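PDB 4NI3: alpha-fucosidase GH29 from Fusarium graminearum, which probably hydrolyses alpha-L-fucosidic linkages, such as the alpha-1,6-linked core fucose of N-glycans, as a glycoside hydrolase of family 29. Local coordinates for residues V284-R289 and Y299-D304. Numbering follows the deposited sequence.
Sequences VDDWER and YWQTDD
Trp300 turns an edge of its six-membered ring toward the face of the five-membered ring of Trp287, a T-shaped pair with centroids 5.2 Å apart and planes at 62°. The closest atoms are Trp300 CE3 and Trp287 CD1, at 3.8 Å. At the edge of the Trp287 ring, near its plane, lies the carbonyl oxygen of Gln301; Thr302 OG1, hydrogen-bonded to Gly290 O, lies in plane at the edge of the Trp300 ring. His273 stacks on Trp287, while Lys335 O accepts a hydrogen bond from Trp300 NE1.

The backbones pair as neighbouring parallel strands, the sixth and seventh of a closed eight-stranded TIM-type barrel; the link between them contains no helix. Gln301 N donates to Asp285 O, Trp287 N to Gln301 O, Asp303 N to Trp287 O and Arg289 N to Asp303 O, all within 3.0 Å.

Asp286, Glu288, Gln301 and Asp303 occupy the other face of the sheet. With CG of Asp286 anti to its N (chi1 176°), the carboxylate leans across to the neighbouring strand. Its OD2 receives Gln301 NE2 at 2.8 Å through the anti lone pair, nearly straight (172°) and in the amide plane; Trp224 NE1 also bonds this oxygen, and Tyr24 OH the amide's OE1. Asp286 OD1 lies 2.5 Å from Asp303 OD1, the two side chains crossing at about a right angle. Toward the C-terminal ends of the strands, Arg289 NH1, also bonded to Ser307 O, reaches Asp304 OD1 through an in-plane water, without a direct salt bridge.

A glycerol, probably from the crystallisation liquor, hydrogen-bonded to Asp303 OD2, together with the Lys272-Glu288 salt bridge, is consistent with a polar pocket inside the barrel, whereas the indoles pack on its outer face.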
loop_
_atom_site.group_PDB
_atom_site.type_symbol
_atom_site.label_atom_id
_atom_site.label_comp_id
_atom_site.label_asym_id
_atom_site.label_seq_id
_atom_site.Cartn_x
_atom_site.Cartn_y
_atom_site.Cartn_z
ATOM N N VAL A 284 4.161 -9.106 -2.075
ATOM C CA VAL A 284 2.922 -8.473 -1.621
ATOM C C VAL A 284 2.282 -7.649 -2.727
ATOM O O VAL A 284 2.956 -6.815 -3.347
ATOM C CB VAL A 284 3.219 -7.580 -0.398
ATOM C CG1 VAL A 284 1.955 -6.828 0.050
ATOM C CG2 VAL A 284 3.752 -8.427 0.718
ATOM N N ASP A 285 0.996 -7.887 -2.986
ATOM C CA ASP A 285 0.253 -7.137 -3.986
ATOM C C ASP A 285 0.043 -5.702 -3.561
ATOM O O ASP A 285 -0.407 -5.448 -2.442
ATOM C CB ASP A 285 -1.126 -7.752 -4.206
ATOM C CG ASP A 285 -1.103 -9.017 -5.003
ATOM O OD1 ASP A 285 -0.089 -9.743 -5.007
ATOM O OD2 ASP A 285 -2.190 -9.309 -5.577
ATOM N N ASP A 286 0.287 -4.769 -4.465
ATOM C CA ASP A 286 0.132 -3.349 -4.206
ATOM C C ASP A 286 -0.930 -2.737 -5.124
ATOM O O ASP A 286 -0.873 -2.826 -6.370
ATOM C CB ASP A 286 1.504 -2.659 -4.360
ATOM C CG ASP A 286 1.427 -1.172 -4.194
ATOM O OD1 ASP A 286 0.744 -0.522 -5.016
ATOM O OD2 ASP A 286 2.069 -0.617 -3.274
ATOM N N TRP A 287 -1.916 -2.120 -4.494
ATOM C CA TRP A 287 -3.041 -1.492 -5.178
ATOM C C TRP A 287 -2.764 -0.008 -5.315
ATOM O O TRP A 287 -2.561 0.680 -4.321
ATOM C CB TRP A 287 -4.319 -1.696 -4.363
ATOM C CG TRP A 287 -4.765 -3.136 -4.245
ATOM C CD1 TRP A 287 -4.098 -4.165 -3.664
ATOM C CD2 TRP A 287 -6.015 -3.680 -4.705
ATOM N NE1 TRP A 287 -4.844 -5.330 -3.738
ATOM C CE2 TRP A 287 -6.029 -5.049 -4.362
ATOM C CE3 TRP A 287 -7.117 -3.135 -5.354
ATOM C CZ2 TRP A 287 -7.108 -5.892 -4.674
ATOM C CZ3 TRP A 287 -8.193 -3.975 -5.658
ATOM C CH2 TRP A 287 -8.172 -5.328 -5.310
ATOM N N GLU A 288 -2.716 0.498 -6.533
ATOM C CA GLU A 288 -2.298 1.869 -6.819
ATOM C C GLU A 288 -3.445 2.872 -6.727
ATOM O O GLU A 288 -4.482 2.683 -7.395
ATOM C CB GLU A 288 -1.683 1.908 -8.231
ATOM C CG GLU A 288 -1.275 3.301 -8.685
ATOM C CD GLU A 288 -0.635 3.320 -10.076
ATOM O OE1 GLU A 288 -0.279 2.240 -10.588
ATOM O OE2 GLU A 288 -0.540 4.428 -10.646
ATOM N N ARG A 289 -3.311 3.931 -5.937
ATOM C CA ARG A 289 -4.352 4.962 -5.833
ATOM C C ARG A 289 -5.713 4.357 -5.572
ATOM O O ARG A 289 -6.701 4.759 -6.169
ATOM C CB ARG A 289 -4.416 5.821 -7.099
ATOM C CG ARG A 289 -3.227 6.768 -7.232
ATOM C CD ARG A 289 -3.502 7.753 -8.359
ATOM N NE ARG A 289 -2.425 8.728 -8.574
ATOM C CZ ARG A 289 -2.287 9.865 -7.895
ATOM N NH1 ARG A 289 -3.099 10.148 -6.875
ATOM N NH2 ARG A 289 -1.276 10.675 -8.181
ATOM N N TYR A 299 -2.486 -10.757 3.010
ATOM C CA TYR A 299 -2.095 -9.378 3.329
ATOM C C TYR A 299 -1.578 -8.635 2.091
ATOM O O TYR A 299 -0.781 -9.188 1.322
ATOM C CB TYR A 299 -1.013 -9.389 4.430
ATOM C CG TYR A 299 -1.052 -8.157 5.278
ATOM C CD1 TYR A 299 -1.815 -8.122 6.452
ATOM C CD2 TYR A 299 -0.359 -7.001 4.898
ATOM C CE1 TYR A 299 -1.865 -6.984 7.228
ATOM C CE2 TYR A 299 -0.402 -5.839 5.691
ATOM C CZ TYR A 299 -1.174 -5.860 6.840
ATOM O OH TYR A 299 -1.282 -4.747 7.621
ATOM N N TRP A 300 -2.022 -7.391 1.907
ATOM C CA TRP A 300 -1.743 -6.606 0.690
ATOM C C TRP A 300 -1.388 -5.166 1.113
ATOM O O TRP A 300 -1.381 -4.838 2.313
ATOM C CB TRP A 300 -2.975 -6.650 -0.280
ATOM C CG TRP A 300 -4.210 -6.255 0.453
ATOM C CD1 TRP A 300 -4.996 -7.066 1.203
ATOM C CD2 TRP A 300 -4.713 -4.929 0.612
ATOM N NE1 TRP A 300 -5.988 -6.330 1.805
ATOM C CE2 TRP A 300 -5.827 -5.008 1.471
ATOM C CE3 TRP A 300 -4.344 -3.682 0.092
ATOM C CZ2 TRP A 300 -6.559 -3.879 1.849
ATOM C CZ3 TRP A 300 -5.062 -2.551 0.482
ATOM C CH2 TRP A 300 -6.167 -2.663 1.341
ATOM N N GLN A 301 -1.083 -4.292 0.167
ATOM C CA GLN A 301 -0.972 -2.880 0.520
ATOM C C GLN A 301 -1.472 -1.986 -0.586
ATOM O O GLN A 301 -1.563 -2.393 -1.753
ATOM C CB GLN A 301 0.454 -2.510 0.938
ATOM C CG GLN A 301 1.444 -2.508 -0.173
ATOM C CD GLN A 301 2.768 -1.808 0.187
ATOM O OE1 GLN A 301 3.340 -1.987 1.266
ATOM N NE2 GLN A 301 3.239 -0.986 -0.726
ATOM N N THR A 302 -1.816 -0.764 -0.200
ATOM C CA THR A 302 -2.141 0.357 -1.072
ATOM C C THR A 302 -0.919 1.267 -1.169
ATOM O O THR A 302 -0.272 1.530 -0.126
ATOM C CB THR A 302 -3.299 1.185 -0.483
ATOM O OG1 THR A 302 -4.529 0.499 -0.705
ATOM C CG2 THR A 302 -3.368 2.537 -1.167
ATOM N N ASP A 303 -0.616 1.806 -2.346
ATOM C CA ASP A 303 0.236 2.984 -2.366
ATOM C C ASP A 303 -0.584 4.100 -3.007
ATOM O O ASP A 303 -1.198 3.903 -4.065
ATOM C CB ASP A 303 1.599 2.715 -3.069
ATOM C CG ASP A 303 1.540 2.820 -4.595
ATOM O OD1 ASP A 303 1.010 1.909 -5.274
ATOM O OD2 ASP A 303 2.046 3.811 -5.124
ATOM N N ASP A 304 -0.699 5.216 -2.306
ATOM C CA ASP A 304 -1.497 6.342 -2.768
ATOM C C ASP A 304 -0.664 7.581 -2.660
ATOM O O ASP A 304 0.445 7.547 -2.111
ATOM C CB ASP A 304 -2.783 6.476 -1.944
ATOM C CG ASP A 304 -3.948 7.066 -2.728
ATOM O OD1 ASP A 304 -3.754 7.636 -3.811
ATOM O OD2 ASP A 304 -5.076 6.963 -2.202
HETATM O O HOH W 1 -0.663 -9.730 -1.402
HETATM O O HOH W 2 -5.354 8.975 -5.562
#